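Local coordinates for protein homospermidine synthase (Legionella pneumophila subsp. pneumophila str. Philadelphia 1, PDB 2PH5) that binds NAD and probably makes the polyamine homospermidine, as other homospermidine synthases do, at residues G157-L162 with V205-S210; S375-Q380 with T392-V397. All coordinates share one frame; numbering follows the deposited sequence.

Both contacts lie in the part of the chain that belongs to the saccharopine dehydrogenase C-terminal family, and they follow one another in sequence: contact 1 is complete before contact 2 begins. They lie about 10 Å apart, centre to centre. Each sets the start or an early turn of a helix, 158-176 in contact 1 and 391-408 in contact 2, against a strand of the same mixed sheet, 202-213 and 370-378, with strand 352-364 running between the two. The helices also meet each other, Ala158 CB lying 3.8 Å from Val396 CA. Both reach NAD at its nicotinamide end, so the two helices that lean on the sheet each present residues to that end of the cofactor.

Contact 1 of 2, residues G157-L162 with V205-S210; sequences GANPGL and VAEQDS. With NAD (nicotinamide-adenine-dinucleotide), chain C.
Val205 opens the contact from strand 202-213: its CG1 methyl lies against the side-chain oxygen of Asn159, 3.7 Å from OD1. Two residues on, Glu207 reaches toward the same amide from the same side of the strand. Its chain is fully extended, and OE1 comes to 4.0 Å from Asn159 OD1, a contact rather than a hydrogen bond; the carboxylate and amide planes are turned 57° apart. A water completes the link, giving a hydrogen to Glu207 OE1 at 3.1 Å and taking a weak one from Asn159 ND2. Glu207 OE1 is also hydrogen-bonded to Tyr319 of strand 311-322, which flanks this strand in the mixed sheet. The other end of the Asn159 amide turns to NAD: chi1 of 65° folds the side chain back between its own N and carbonyl carbon, and ND2 makes a long, weak bond to the nicotinamide oxygen O7N. The backbone does most of the gripping. Asn159 N donates almost straight to NAD O7N, 2.8 Å at 167°, and Ala158 N adds a weak, bent bond to the same atom. On the other side of the carboxamide, NAD N7N donates to Pro160 O at 3.0 Å; the peptide bond before Pro160 is cis. Gly157, at the N-cap position of the helix, packs closely on the cofactor, its CA 3.0 Å from NAD N7N. Bonds at both its oxygen and its nitrogen should fix the rotation of the carboxamide, while the water joins Asn159, a first-shell NAD residue, to the acidic Glu207 behind it.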
ATOM      1  N   GLY A 157     -23.322  -6.081  14.494  1.00 24.19           N
ATOM      2  CA  GLY A 157     -21.940  -6.056  14.945  1.00 23.24           C
ATOM      3  C   GLY A 157     -21.546  -4.594  14.991  1.00 24.66           C
ATOM      4  O   GLY A 157     -22.410  -3.746  15.183  1.00 25.82           O
ATOM      5  N   ALA A 158     -20.264  -4.287  14.819  1.00 25.54           N
ATOM      6  CA  ALA A 158     -19.830  -2.897  14.830  1.00 26.15           C
ATOM      7  C   ALA A 158     -20.394  -2.288  13.540  1.00 28.60           C
ATOM      8  O   ALA A 158     -21.052  -1.251  13.559  1.00 28.82           O
ATOM      9  CB  ALA A 158     -18.308  -2.810  14.864  1.00 26.47           C
ATOM     10  N   ASN A 159     -20.123  -2.923  12.409  1.00 29.18           N
ATOM     11  CA  ASN A 159     -20.686  -2.457  11.152  1.00 33.80           C
ATOM     12  C   ASN A 159     -20.723  -3.609  10.172  1.00 35.46           C
ATOM     13  O   ASN A 159     -19.690  -4.157   9.789  1.00 34.25           O
ATOM     14  CB  ASN A 159     -19.927  -1.256  10.551  1.00 35.97           C
ATOM     15  CG  ASN A 159     -18.526  -1.590  10.138  1.00 37.22           C
ATOM     16  OD1 ASN A 159     -17.945  -0.907   9.294  1.00 36.19           O
ATOM     17  ND2 ASN A 159     -17.957  -2.630  10.743  1.00 40.76           N
ATOM     18  N   PRO A 160     -21.931  -4.000   9.758  1.00 35.24           N
ATOM     19  CA  PRO A 160     -23.223  -3.426  10.149  1.00 34.82           C
ATOM     20  C   PRO A 160     -23.529  -3.551  11.638  1.00 36.10           C
ATOM     21  O   PRO A 160     -23.017  -4.448  12.310  1.00 37.91           O
ATOM     22  CB  PRO A 160     -24.206  -4.228   9.319  1.00 35.87           C
ATOM     23  CG  PRO A 160     -23.582  -5.589   9.359  1.00 38.25           C
ATOM     24  CD  PRO A 160     -22.123  -5.278   9.055  1.00 37.11           C
ATOM     25  N   GLY A 161     -24.377  -2.654  12.142  1.00 33.14           N
ATOM     26  CA  GLY A 161     -24.758  -2.710  13.542  1.00 31.14           C
ATOM     27  C   GLY A 161     -24.634  -1.392  14.272  1.00 31.10           C
ATOM     28  O   GLY A 161     -25.474  -0.505  14.136  1.00 33.27           O
ATOM     29  N   LEU A 162     -23.577  -1.283  15.062  1.00 28.29           N
ATOM     30  CA  LEU A 162     -23.300  -0.092  15.832  1.00 26.77           C
ATOM     31  C   LEU A 162     -23.384   1.152  14.956  1.00 26.64           C
ATOM     32  O   LEU A 162     -23.838   2.207  15.401  1.00 25.88           O
ATOM     33  CB  LEU A 162     -21.904  -0.207  16.429  1.00 26.82           C
ATOM     34  CG  LEU A 162     -21.424   0.906  17.346  1.00 26.46           C
ATOM     35  CD1 LEU A 162     -22.360   1.048  18.543  1.00 28.31           C
ATOM     36  CD2 LEU A 162     -20.016   0.567  17.802  1.00 28.46           C
ATOM     37  N   VAL A 205     -19.282   5.607   6.189  1.00 19.77           N
ATOM     38  CA  VAL A 205     -18.932   4.812   7.348  1.00 18.84           C
ATOM     39  C   VAL A 205     -17.433   4.992   7.185  1.00 18.28           C
ATOM     40  O   VAL A 205     -16.810   4.355   6.331  1.00 19.14           O
ATOM     41  CB  VAL A 205     -19.311   3.320   7.194  1.00 20.16           C
ATOM     42  CG1 VAL A 205     -18.802   2.535   8.397  1.00 17.90           C
ATOM     43  CG2 VAL A 205     -20.838   3.175   7.091  1.00 19.62           C
ATOM     44  N   ALA A 206     -16.879   5.929   7.949  1.00 17.82           N
ATOM     45  CA  ALA A 206     -15.460   6.243   7.867  1.00 18.65           C
ATOM     46  C   ALA A 206     -14.700   5.619   9.024  1.00 20.25           C
ATOM     47  O   ALA A 206     -14.925   5.954  10.188  1.00 22.17           O
ATOM     48  CB  ALA A 206     -15.266   7.752   7.852  1.00 17.11           C
ATOM     49  N   GLU A 207     -13.804   4.697   8.690  1.00 20.44           N
ATOM     50  CA  GLU A 207     -13.010   4.002   9.692  1.00 21.74           C
ATOM     51  C   GLU A 207     -11.549   4.024   9.295  1.00 21.58           C
ATOM     52  O   GLU A 207     -11.207   3.937   8.115  1.00 18.77           O
ATOM     53  CB  GLU A 207     -13.474   2.546   9.844  1.00 20.13           C
ATOM     54  CG  GLU A 207     -12.662   1.724  10.840  1.00 22.91           C
ATOM     55  CD  GLU A 207     -13.115   0.269  10.923  1.00 27.68           C
ATOM     56  OE1 GLU A 207     -14.187  -0.056  10.362  1.00 28.85           O
ATOM     57  OE2 GLU A 207     -12.407  -0.551  11.559  1.00 27.24           O
ATOM     58  N   GLN A 208     -10.689   4.133  10.297  1.00 21.77           N
ATOM     59  CA  GLN A 208      -9.267   4.158  10.051  1.00 22.28           C
ATOM     60  C   GLN A 208      -8.555   3.386  11.148  1.00 22.08           C
ATOM     61  O   GLN A 208      -8.501   3.825  12.293  1.00 23.28           O
ATOM     62  CB  GLN A 208      -8.796   5.601   9.995  1.00 21.40           C
ATOM     63  CG  GLN A 208      -7.709   5.835   8.981  1.00 26.42           C
ATOM     64  CD  GLN A 208      -7.736   7.251   8.456  1.00 28.57           C
ATOM     65  OE1 GLN A 208      -6.767   7.729   7.860  1.00 26.31           O
ATOM     66  NE2 GLN A 208      -8.864   7.933   8.669  1.00 30.88           N
ATOM     67  N   ASP A 209      -8.029   2.222  10.776  1.00 22.65           N
ATOM     68  CA  ASP A 209      -7.315   1.329  11.684  1.00 20.55           C
ATOM     69  C   ASP A 209      -5.837   1.679  11.636  1.00 21.87           C
ATOM     70  O   ASP A 209      -5.193   1.546  10.589  1.00 22.04           O
ATOM     71  CB  ASP A 209      -7.506  -0.125  11.233  1.00 21.42           C
ATOM     72  CG  ASP A 209      -7.246  -1.134  12.344  1.00 23.75           C
ATOM     73  OD1 ASP A 209      -6.308  -0.939  13.152  1.00 24.19           O
ATOM     74  OD2 ASP A 209      -7.980  -2.142  12.396  1.00 22.54           O
ATOM     75  N   SER A 210      -5.301   2.120  12.772  1.00 21.82           N
ATOM     76  CA  SER A 210      -3.889   2.486  12.868  1.00 20.97           C
ATOM     77  C   SER A 210      -3.103   1.511  13.749  1.00 22.06           C
ATOM     78  O   SER A 210      -1.987   1.811  14.164  1.00 22.98           O
ATOM     79  CB  SER A 210      -3.741   3.911  13.429  1.00 19.15           C
ATOM     80  OG  SER A 210      -4.228   4.013  14.758  1.00 20.19           O
TER
HETATM   81  PA  NAD C 501     -13.808 -16.764  11.709  1.00 27.86           P
HETATM   82  O1A NAD C 501     -13.617 -17.375  10.348  1.00 26.13           O
HETATM   83  O2A NAD C 501     -12.599 -16.300  12.444  1.00 27.37           O
HETATM   84  O5B NAD C 501     -14.617 -17.778  12.683  1.00 25.38           O
HETATM   85  C5B NAD C 501     -15.797 -18.433  12.224  1.00 27.00           C
HETATM   86  C4B NAD C 501     -15.973 -19.731  13.034  1.00 29.21           C
HETATM   87  O4B NAD C 501     -17.124 -20.360  12.514  1.00 29.00           O
HETATM   88  C3B NAD C 501     -14.815 -20.727  12.906  1.00 28.14           C
HETATM   89  O3B NAD C 501     -14.320 -21.081  14.199  1.00 29.26           O
HETATM   90  C2B NAD C 501     -15.415 -21.903  12.187  1.00 28.91           C
HETATM   91  O2B NAD C 501     -14.872 -23.158  12.528  1.00 28.66           O
HETATM   92  C1B NAD C 501     -16.912 -21.757  12.464  1.00 28.62           C
HETATM   93  N9A NAD C 501     -17.807 -22.292  11.431  1.00 29.31           N
HETATM   94  C8A NAD C 501     -17.499 -22.333  10.060  1.00 29.97           C
HETATM   95  N7A NAD C 501     -17.986 -23.446   9.476  1.00 29.74           N
HETATM   96  C5A NAD C 501     -18.601 -24.150  10.455  1.00 30.34           C
HETATM   97  C6A NAD C 501     -19.282 -25.366  10.430  1.00 29.38           C
HETATM   98  N6A NAD C 501     -19.464 -26.093   9.326  1.00 26.74           N
HETATM   99  N1A NAD C 501     -19.800 -25.823  11.634  1.00 29.57           N
HETATM  100  C2A NAD C 501     -19.658 -25.122  12.815  1.00 28.17           C
HETATM  101  N3A NAD C 501     -18.999 -23.916  12.862  1.00 29.92           N
HETATM  102  C4A NAD C 501     -18.490 -23.467  11.677  1.00 29.62           C
HETATM  103  O3  NAD C 501     -14.746 -15.514  11.466  1.00 28.99           O
HETATM  104  PN  NAD C 501     -15.433 -14.448  12.449  1.00 29.46           P
HETATM  105  O1N NAD C 501     -15.158 -13.103  11.892  1.00 29.57           O
HETATM  106  O2N NAD C 501     -14.995 -14.762  13.855  1.00 25.34           O
HETATM  107  O5D NAD C 501     -16.902 -14.944  12.122  1.00 32.91           O
HETATM  108  C5D NAD C 501     -18.093 -14.404  12.637  1.00 34.33           C
HETATM  109  C4D NAD C 501     -18.609 -13.483  11.551  1.00 35.46           C
HETATM  110  O4D NAD C 501     -18.836 -12.213  12.100  1.00 35.99           O
HETATM  111  C3D NAD C 501     -18.904 -13.404  10.067  1.00 35.59           C
HETATM  112  O3D NAD C 501     -20.197 -13.903   9.762  1.00 35.53           O
HETATM  113  C2D NAD C 501     -18.759 -11.916   9.801  1.00 35.56           C
HETATM  114  O2D NAD C 501     -19.438 -11.481   8.658  1.00 37.50           O
HETATM  115  C1D NAD C 501     -19.236 -11.289  11.105  1.00 34.30           C
HETATM  116  N1N NAD C 501     -18.591 -10.017  11.509  1.00 33.51           N
HETATM  117  C2N NAD C 501     -19.349  -8.882  11.690  1.00 32.92           C
HETATM  118  C3N NAD C 501     -18.687  -7.704  12.099  1.00 32.90           C
HETATM  119  C7N NAD C 501     -19.426  -6.433  12.334  1.00 31.18           C
HETATM  120  O7N NAD C 501     -18.696  -5.347  12.746  1.00 32.78           O
HETATM  121  N7N NAD C 501     -20.730  -6.326  12.188  1.00 30.93           N
HETATM  122  C4N NAD C 501     -17.272  -7.686  12.318  1.00 33.89           C
HETATM  123  C5N NAD C 501     -16.534  -8.871  12.117  1.00 33.84           C
HETATM  124  C6N NAD C 501     -17.173 -10.031  11.719  1.00 32.74           C
HETATM  125  O   HOH W   1     -14.573  -3.173  10.509  1.00 31.35           O

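Contact 2 of 2, residues S375-Q380 with T392-V397; sequences STLSIQ and TSLQVV. With NAD (nicotinamide-adenine-dinucleotide), chain C.
Ser375 meets Gln395 through a hydrogen bond: Gln395 NE2 donates to Ser375 OG at 2.8 Å, with an N-H...O angle of 156°. The hydroxyl lies in the plane of the Gln395 amide, so the donor is well aimed. A chi1 of 156° swings OG away from the backbone N of Ser375, over toward helix 391-408. Both polar ends have second partners in this buried place: OG is also bonded to Leu434 O, and NE2 makes a weak bond to Asp357 O on the neighbouring strand 352-364. Two residues further along the strand, Leu377 supplies the apolar half. Its CD2 methyl sits 3.7 Å from Leu394 CD2, the two side chains crossing at about a right angle, and also touches Leu394 CB and Gln395 CG. The axes of the short segments 375-378 and 392-397 approach to 9.1 Å, their N-to-C directions 132° apart. The next helical residue, Val396, faces NAD instead, its CG1 being 3.5 Å from NAD C4N of the nicotinamide ring. Strand 370-378 thus backs one side of helix 391-408, helix 379-385 closes over Leu377 and Leu394 with Ala382, and Leu394 and Val397 pack on Leu31 of helix 23-35 in the Rossmann-type NAD-binding part.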
ATOM      1  N   SER A 375     -16.504   5.914  17.425  1.00 23.48           N
ATOM      2  CA  SER A 375     -15.633   5.414  18.478  1.00 23.70           C
ATOM      3  C   SER A 375     -14.163   5.408  18.108  1.00 23.15           C
ATOM      4  O   SER A 375     -13.784   4.943  17.039  1.00 22.82           O
ATOM      5  CB  SER A 375     -16.045   3.990  18.859  1.00 26.43           C
ATOM      6  OG  SER A 375     -14.963   3.275  19.427  1.00 26.91           O
ATOM      7  N   THR A 376     -13.338   5.941  19.001  1.00 23.05           N
ATOM      8  CA  THR A 376     -11.902   5.958  18.796  1.00 22.55           C
ATOM      9  C   THR A 376     -11.352   5.169  19.965  1.00 21.52           C
ATOM     10  O   THR A 376     -11.221   5.696  21.067  1.00 24.74           O
ATOM     11  CB  THR A 376     -11.329   7.367  18.844  1.00 22.61           C
ATOM     12  OG1 THR A 376     -12.008   8.190  17.892  1.00 27.72           O
ATOM     13  CG2 THR A 376      -9.840   7.337  18.512  1.00 23.83           C
ATOM     14  N   LEU A 377     -11.066   3.895  19.727  1.00 20.59           N
ATOM     15  CA  LEU A 377     -10.544   3.010  20.762  1.00 20.47           C
ATOM     16  C   LEU A 377      -9.111   2.606  20.446  1.00 20.01           C
ATOM     17  O   LEU A 377      -8.815   2.158  19.341  1.00 21.41           O
ATOM     18  CB  LEU A 377     -11.412   1.747  20.871  1.00 18.83           C
ATOM     19  CG  LEU A 377     -10.908   0.645  21.817  1.00 20.14           C
ATOM     20  CD1 LEU A 377     -10.969   1.153  23.247  1.00 18.66           C
ATOM     21  CD2 LEU A 377     -11.746  -0.630  21.667  1.00 17.38           C
ATOM     22  N   SER A 378      -8.223   2.771  21.419  1.00 19.59           N
ATOM     23  CA  SER A 378      -6.830   2.401  21.237  1.00 18.76           C
ATOM     24  C   SER A 378      -6.655   0.993  21.766  1.00 19.44           C
ATOM     25  O   SER A 378      -7.482   0.505  22.545  1.00 17.83           O
ATOM     26  CB  SER A 378      -5.915   3.333  22.017  1.00 19.47           C
ATOM     27  OG  SER A 378      -6.086   3.134  23.411  1.00 21.68           O
ATOM     28  N   ILE A 379      -5.570   0.351  21.348  1.00 18.98           N
ATOM     29  CA  ILE A 379      -5.272  -1.005  21.775  1.00 19.92           C
ATOM     30  C   ILE A 379      -5.003  -1.039  23.289  1.00 22.72           C
ATOM     31  O   ILE A 379      -5.349  -2.009  23.968  1.00 24.54           O
ATOM     32  CB  ILE A 379      -4.046  -1.573  21.002  1.00 19.87           C
ATOM     33  CG1 ILE A 379      -3.786  -3.023  21.428  1.00 18.39           C
ATOM     34  CG2 ILE A 379      -2.807  -0.703  21.235  1.00 16.63           C
ATOM     35  CD1 ILE A 379      -4.906  -3.963  21.055  1.00 13.96           C
ATOM     36  N   GLN A 380      -4.406   0.030  23.817  1.00 23.35           N
ATOM     37  CA  GLN A 380      -4.104   0.102  25.245  1.00 23.35           C
ATOM     38  C   GLN A 380      -5.371   0.078  26.096  1.00 25.20           C
ATOM     39  O   GLN A 380      -5.484  -0.702  27.047  1.00 24.25           O
ATOM     40  CB  GLN A 380      -3.277   1.358  25.562  1.00 21.74           C
ATOM     41  CG  GLN A 380      -1.833   1.301  25.047  1.00 23.95           C
ATOM     42  CD  GLN A 380      -1.669   1.875  23.637  1.00 26.18           C
ATOM     43  OE1 GLN A 380      -2.610   1.894  22.843  1.00 28.63           O
ATOM     44  NE2 GLN A 380      -0.464   2.332  23.322  1.00 26.45           N
ATOM     45  N   THR A 392     -10.202  -3.334  17.271  1.00 19.86           N
ATOM     46  CA  THR A 392     -11.221  -3.751  16.309  1.00 18.03           C
ATOM     47  C   THR A 392     -12.217  -4.755  16.868  1.00 18.55           C
ATOM     48  O   THR A 392     -13.423  -4.513  16.837  1.00 21.09           O
ATOM     49  CB  THR A 392     -10.567  -4.364  15.045  1.00 16.90           C
ATOM     50  OG1 THR A 392      -9.601  -3.446  14.519  1.00 18.50           O
ATOM     51  CG2 THR A 392     -11.614  -4.659  13.979  1.00 15.80           C
ATOM     52  N   SER A 393     -11.725  -5.882  17.371  1.00 17.30           N
ATOM     53  CA  SER A 393     -12.628  -6.896  17.899  1.00 17.23           C
ATOM     54  C   SER A 393     -13.514  -6.349  19.016  1.00 18.00           C
ATOM     55  O   SER A 393     -14.722  -6.599  19.034  1.00 15.51           O
ATOM     56  CB  SER A 393     -11.843  -8.110  18.409  1.00 16.16           C
ATOM     57  OG  SER A 393     -11.036  -7.770  19.521  1.00 20.94           O
ATOM     58  N   LEU A 394     -12.920  -5.593  19.939  1.00 19.05           N
ATOM     59  CA  LEU A 394     -13.677  -5.044  21.061  1.00 21.24           C
ATOM     60  C   LEU A 394     -14.861  -4.179  20.644  1.00 21.11           C
ATOM     61  O   LEU A 394     -15.891  -4.165  21.316  1.00 21.32           O
ATOM     62  CB  LEU A 394     -12.775  -4.234  22.003  1.00 19.00           C
ATOM     63  CG  LEU A 394     -13.472  -3.807  23.307  1.00 18.99           C
ATOM     64  CD1 LEU A 394     -14.091  -5.046  23.960  1.00 16.38           C
ATOM     65  CD2 LEU A 394     -12.475  -3.144  24.265  1.00 16.89           C
ATOM     66  N   GLN A 395     -14.727  -3.461  19.538  1.00 20.43           N
ATOM     67  CA  GLN A 395     -15.824  -2.617  19.102  1.00 21.45           C
ATOM     68  C   GLN A 395     -16.951  -3.484  18.548  1.00 22.28           C
ATOM     69  O   GLN A 395     -18.127  -3.115  18.617  1.00 23.41           O
ATOM     70  CB  GLN A 395     -15.355  -1.622  18.040  1.00 19.18           C
ATOM     71  CG  GLN A 395     -14.349  -0.619  18.536  1.00 18.60           C
ATOM     72  CD  GLN A 395     -13.760   0.215  17.407  1.00 21.03           C
ATOM     73  OE1 GLN A 395     -13.269  -0.324  16.419  1.00 22.64           O
ATOM     74  NE2 GLN A 395     -13.806   1.535  17.553  1.00 23.12           N
ATOM     75  N   VAL A 396     -16.595  -4.652  18.023  1.00 21.10           N
ATOM     76  CA  VAL A 396     -17.590  -5.551  17.456  1.00 19.28           C
ATOM     77  C   VAL A 396     -18.369  -6.299  18.525  1.00 18.80           C
ATOM     78  O   VAL A 396     -19.594  -6.406  18.444  1.00 19.88           O
ATOM     79  CB  VAL A 396     -16.947  -6.583  16.520  1.00 21.41           C
ATOM     80  CG1 VAL A 396     -18.024  -7.316  15.745  1.00 20.54           C
ATOM     81  CG2 VAL A 396     -15.965  -5.895  15.589  1.00 22.31           C
ATOM     82  N   VAL A 397     -17.666  -6.815  19.526  1.00 17.23           N
ATOM     83  CA  VAL A 397     -18.326  -7.565  20.582  1.00 16.29           C
ATOM     84  C   VAL A 397     -19.060  -6.643  21.552  1.00 19.32           C
ATOM     85  O   VAL A 397     -20.031  -7.053  22.198  1.00 17.68           O
ATOM     86  CB  VAL A 397     -17.313  -8.491  21.335  1.00 16.96           C
ATOM     87  CG1 VAL A 397     -16.718  -9.492  20.354  1.00 15.09           C
ATOM     88  CG2 VAL A 397     -16.210  -7.680  21.997  1.00 15.09           C
TER
HETATM   89  PA  NAD C 501     -13.808 -16.764  11.709  1.00 27.86           P
HETATM   90  O1A NAD C 501     -13.617 -17.375  10.348  1.00 26.13           O
HETATM   91  O2A NAD C 501     -12.599 -16.300  12.444  1.00 27.37           O
HETATM   92  O5B NAD C 501     -14.617 -17.778  12.683  1.00 25.38           O
HETATM   93  C5B NAD C 501     -15.797 -18.433  12.224  1.00 27.00           C
HETATM   94  C4B NAD C 501     -15.973 -19.731  13.034  1.00 29.21           C
HETATM   95  O4B NAD C 501     -17.124 -20.360  12.514  1.00 29.00           O
HETATM   96  C3B NAD C 501     -14.815 -20.727  12.906  1.00 28.14           C
HETATM   97  O3B NAD C 501     -14.320 -21.081  14.199  1.00 29.26           O
HETATM   98  C2B NAD C 501     -15.415 -21.903  12.187  1.00 28.91           C
HETATM   99  O2B NAD C 501     -14.872 -23.158  12.528  1.00 28.66           O
HETATM  100  C1B NAD C 501     -16.912 -21.757  12.464  1.00 28.62           C
HETATM  101  N9A NAD C 501     -17.807 -22.292  11.431  1.00 29.31           N
HETATM  102  C8A NAD C 501     -17.499 -22.333  10.060  1.00 29.97           C
HETATM  103  N7A NAD C 501     -17.986 -23.446   9.476  1.00 29.74           N
HETATM  104  C5A NAD C 501     -18.601 -24.150  10.455  1.00 30.34           C
HETATM  105  C6A NAD C 501     -19.282 -25.366  10.430  1.00 29.38           C
HETATM  106  N6A NAD C 501     -19.464 -26.093   9.326  1.00 26.74           N
HETATM  107  N1A NAD C 501     -19.800 -25.823  11.634  1.00 29.57           N
HETATM  108  C2A NAD C 501     -19.658 -25.122  12.815  1.00 28.17           C
HETATM  109  N3A NAD C 501     -18.999 -23.916  12.862  1.00 29.92           N
HETATM  110  C4A NAD C 501     -18.490 -23.467  11.677  1.00 29.62           C
HETATM  111  O3  NAD C 501     -14.746 -15.514  11.466  1.00 28.99           O
HETATM  112  PN  NAD C 501     -15.433 -14.448  12.449  1.00 29.46           P
HETATM  113  O1N NAD C 501     -15.158 -13.103  11.892  1.00 29.57           O
HETATM  114  O2N NAD C 501     -14.995 -14.762  13.855  1.00 25.34           O
HETATM  115  O5D NAD C 501     -16.902 -14.944  12.122  1.00 32.91           O
HETATM  116  C5D NAD C 501     -18.093 -14.404  12.637  1.00 34.33           C
HETATM  117  C4D NAD C 501     -18.609 -13.483  11.551  1.00 35.46           C
HETATM  118  O4D NAD C 501     -18.836 -12.213  12.100  1.00 35.99           O
HETATM  119  C3D NAD C 501     -18.904 -13.404  10.067  1.00 35.59           C
HETATM  120  O3D NAD C 501     -20.197 -13.903   9.762  1.00 35.53           O
HETATM  121  C2D NAD C 501     -18.759 -11.916   9.801  1.00 35.56           C
HETATM  122  O2D NAD C 501     -19.438 -11.481   8.658  1.00 37.50           O
HETATM  123  C1D NAD C 501     -19.236 -11.289  11.105  1.00 34.30           C
HETATM  124  N1N NAD C 501     -18.591 -10.017  11.509  1.00 33.51           N
HETATM  125  C2N NAD C 501     -19.349  -8.882  11.690  1.00 32.92           C
HETATM  126  C3N NAD C 501     -18.687  -7.704  12.099  1.00 32.90           C
HETATM  127  C7N NAD C 501     -19.426  -6.433  12.334  1.00 31.18           C
HETATM  128  O7N NAD C 501     -18.696  -5.347  12.746  1.00 32.78           O
HETATM  129  N7N NAD C 501     -20.730  -6.326  12.188  1.00 30.93           N
HETATM  130  C4N NAD C 501     -17.272  -7.686  12.318  1.00 33.89           C
HETATM  131  C5N NAD C 501     -16.534  -8.871  12.117  1.00 33.84           C
HETATM  132  C6N NAD C 501     -17.173 -10.031  11.719  1.00 32.74           C